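Local coordinates for protein DJ-1 homolog D (PDB 4OGG) that belongs to the DJ-1/PfpI family and carries two such domains in one chain, each built round a mixed, mostly parallel sheet with flanking helices, at residues Ala234-Cys238 with Leu261-Phe265. Sequence-based numbering, arbitrary orientation.
Sequences AGDRC and LTTNF
Leu261 joins Gly235 and Asp236 through its backbone, where the antiparallel pairing of strands 237-244 and 259-260 runs on past the strand ends, in the second DJ-1/PfpI unit of the chain. Leu261 N gives a 3.0 Å bond to Asp236 O, in step with the strand pairing. The return bond to Leu261 O comes from Gly235 N, at 3.1 Å, and not from Asp236 N, so the regular pattern slips by one residue as strand gives way to loop. This second bond is straight at hydrogen (178°), although its donor stands well above the carbonyl plane. Gly235 adopts a positive phi, a backbone shape that glycine takes readily. Beyond it, the methyl of Ala234 sits against the Thr262 carbonyl, with CB 3.2 Å from O. Asn264, with CG beside its own backbone N (chi1 -57°), turns its amide back to Ala234; there OD1 accepts from Ala234 N at 2.9 Å, the donor tilted 20° from the amide carbonyl plane. On the buried side, Leu261 CD2 lies 4.3 Å from Cys238 SG, an apolar touch, and the leucine also packs on Cys229. Further out, Asp236 OD2 takes the N-H of Lys233, while the loop is tied to strand 224-228 by Thr262 OG1, which accepts from Ala227 N.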
ATOM      1  N   ALA C 234      15.778 -23.846   6.070  1.00 31.60           N
ATOM      2  CA  ALA C 234      14.692 -24.365   5.251  1.00 30.94           C
ATOM      3  C   ALA C 234      13.370 -24.064   5.944  1.00 30.64           C
ATOM      4  O   ALA C 234      13.259 -24.182   7.163  1.00 30.94           O
ATOM      5  CB  ALA C 234      14.854 -25.865   5.059  1.00 31.34           C
ATOM      6  N   GLY C 235      12.373 -23.662   5.165  1.00 31.10           N
ATOM      7  CA  GLY C 235      11.080 -23.348   5.743  1.00 29.44           C
ATOM      8  C   GLY C 235      10.890 -21.858   5.947  1.00 29.18           C
ATOM      9  O   GLY C 235       9.779 -21.344   5.801  1.00 29.05           O
ATOM     10  N   ASP C 236      11.966 -21.159   6.296  1.00 27.91           N
ATOM     11  CA  ASP C 236      11.885 -19.719   6.498  1.00 26.91           C
ATOM     12  C   ASP C 236      11.503 -19.061   5.183  1.00 26.31           C
ATOM     13  O   ASP C 236      11.683 -19.643   4.113  1.00 25.93           O
ATOM     14  CB  ASP C 236      13.228 -19.155   6.973  1.00 27.89           C
ATOM     15  CG  ASP C 236      13.566 -19.571   8.389  1.00 29.17           C
ATOM     16  OD1 ASP C 236      12.681 -19.462   9.264  1.00 30.20           O
ATOM     17  OD2 ASP C 236      14.718 -19.993   8.627  1.00 30.44           O
ATOM     18  N   ARG C 237      10.972 -17.849   5.263  1.00 25.23           N
ATOM     19  CA  ARG C 237      10.576 -17.133   4.061  1.00 25.62           C
ATOM     20  C   ARG C 237      11.317 -15.813   3.922  1.00 24.52           C
ATOM     21  O   ARG C 237      11.705 -15.189   4.914  1.00 24.63           O
ATOM     22  CB  ARG C 237       9.070 -16.869   4.069  1.00 27.47           C
ATOM     23  CG  ARG C 237       8.223 -18.118   3.905  1.00 31.37           C
ATOM     24  CD  ARG C 237       6.746 -17.773   3.857  1.00 35.43           C
ATOM     25  NE  ARG C 237       5.936 -18.932   3.497  1.00 38.70           N
ATOM     26  CZ  ARG C 237       5.976 -19.530   2.310  1.00 40.72           C
ATOM     27  NH1 ARG C 237       6.784 -19.078   1.361  1.00 41.74           N
ATOM     28  NH2 ARG C 237       5.208 -20.585   2.072  1.00 41.48           N
ATOM     29  N   CYS C 238      11.528 -15.412   2.674  1.00 21.61           N
ATOM     30  CA  CYS C 238      12.190 -14.158   2.347  1.00 20.41           C
ATOM     31  C   CYS C 238      11.177 -13.294   1.624  1.00 18.92           C
ATOM     32  O   CYS C 238      10.502 -13.763   0.706  1.00 17.86           O
ATOM     33  CB  CYS C 238      13.365 -14.377   1.394  1.00 21.54           C
ATOM     34  SG  CYS C 238      14.911 -14.908   2.133  1.00 23.68           S
ATOM     35  N   LEU C 261      12.661 -20.738   1.495  1.00 21.65           N
ATOM     36  CA  LEU C 261      13.966 -21.358   1.302  1.00 21.78           C
ATOM     37  C   LEU C 261      13.799 -22.865   1.464  1.00 22.59           C
ATOM     38  O   LEU C 261      12.844 -23.322   2.092  1.00 24.14           O
ATOM     39  CB  LEU C 261      14.974 -20.823   2.325  1.00 21.55           C
ATOM     40  CG  LEU C 261      15.247 -19.317   2.271  1.00 21.95           C
ATOM     41  CD1 LEU C 261      16.276 -18.948   3.322  1.00 25.31           C
ATOM     42  CD2 LEU C 261      15.740 -18.928   0.881  1.00 21.75           C
ATOM     43  N   THR C 262      14.730 -23.632   0.907  1.00 24.14           N
ATOM     44  CA  THR C 262      14.648 -25.088   0.971  1.00 25.31           C
ATOM     45  C   THR C 262      15.813 -25.757   1.688  1.00 27.34           C
ATOM     46  O   THR C 262      15.674 -26.875   2.187  1.00 26.31           O
ATOM     47  CB  THR C 262      14.585 -25.695  -0.439  1.00 23.84           C
ATOM     48  OG1 THR C 262      15.832 -25.467  -1.108  1.00 24.14           O
ATOM     49  CG2 THR C 262      13.459 -25.057  -1.247  1.00 24.43           C
ATOM     50  N   THR C 263      16.957 -25.081   1.736  1.00 28.32           N
ATOM     51  CA  THR C 263      18.139 -25.655   2.368  1.00 31.54           C
ATOM     52  C   THR C 263      18.805 -24.709   3.361  1.00 32.59           C
ATOM     53  O   THR C 263      18.641 -23.492   3.282  1.00 31.84           O
ATOM     54  CB  THR C 263      19.176 -26.048   1.302  1.00 31.80           C
ATOM     55  OG1 THR C 263      18.520 -26.742   0.234  1.00 35.02           O
ATOM     56  CG2 THR C 263      20.243 -26.950   1.904  1.00 34.25           C
ATOM     57  N   ASN C 264      19.557 -25.276   4.299  1.00 33.70           N
ATOM     58  CA  ASN C 264      20.252 -24.471   5.295  1.00 35.87           C
ATOM     59  C   ASN C 264      21.595 -24.017   4.739  1.00 36.81           C
ATOM     60  O   ASN C 264      22.369 -24.821   4.219  1.00 35.88           O
ATOM     61  CB  ASN C 264      20.473 -25.268   6.585  1.00 37.66           C
ATOM     62  CG  ASN C 264      19.181 -25.799   7.174  1.00 38.31           C
ATOM     63  OD1 ASN C 264      18.151 -25.129   7.147  1.00 39.68           O
ATOM     64  ND2 ASN C 264      19.237 -27.005   7.725  1.00 40.65           N
ATOM     65  N   PHE C 265      21.863 -22.721   4.851  1.00 37.74           N
ATOM     66  CA  PHE C 265      23.108 -22.153   4.357  1.00 39.87           C
ATOM     67  C   PHE C 265      24.307 -22.789   5.061  1.00 41.21           C
ATOM     68  O   PHE C 265      25.340 -23.036   4.439  1.00 40.35           O
ATOM     69  CB  PHE C 265      23.096 -20.634   4.565  1.00 40.18           C
ATOM     70  CG  PHE C 265      24.239 -19.920   3.903  1.00 40.59           C
ATOM     71  CD1 PHE C 265      25.457 -19.766   4.559  1.00 41.06           C
ATOM     72  CD2 PHE C 265      24.100 -19.405   2.619  1.00 40.38           C
ATOM     73  CE1 PHE C 265      26.520 -19.107   3.945  1.00 41.60           C
ATOM     74  CE2 PHE C 265      25.155 -18.746   1.994  1.00 40.82           C
ATOM     75  CZ  PHE C 265      26.369 -18.596   2.658  1.00 41.58           C
TER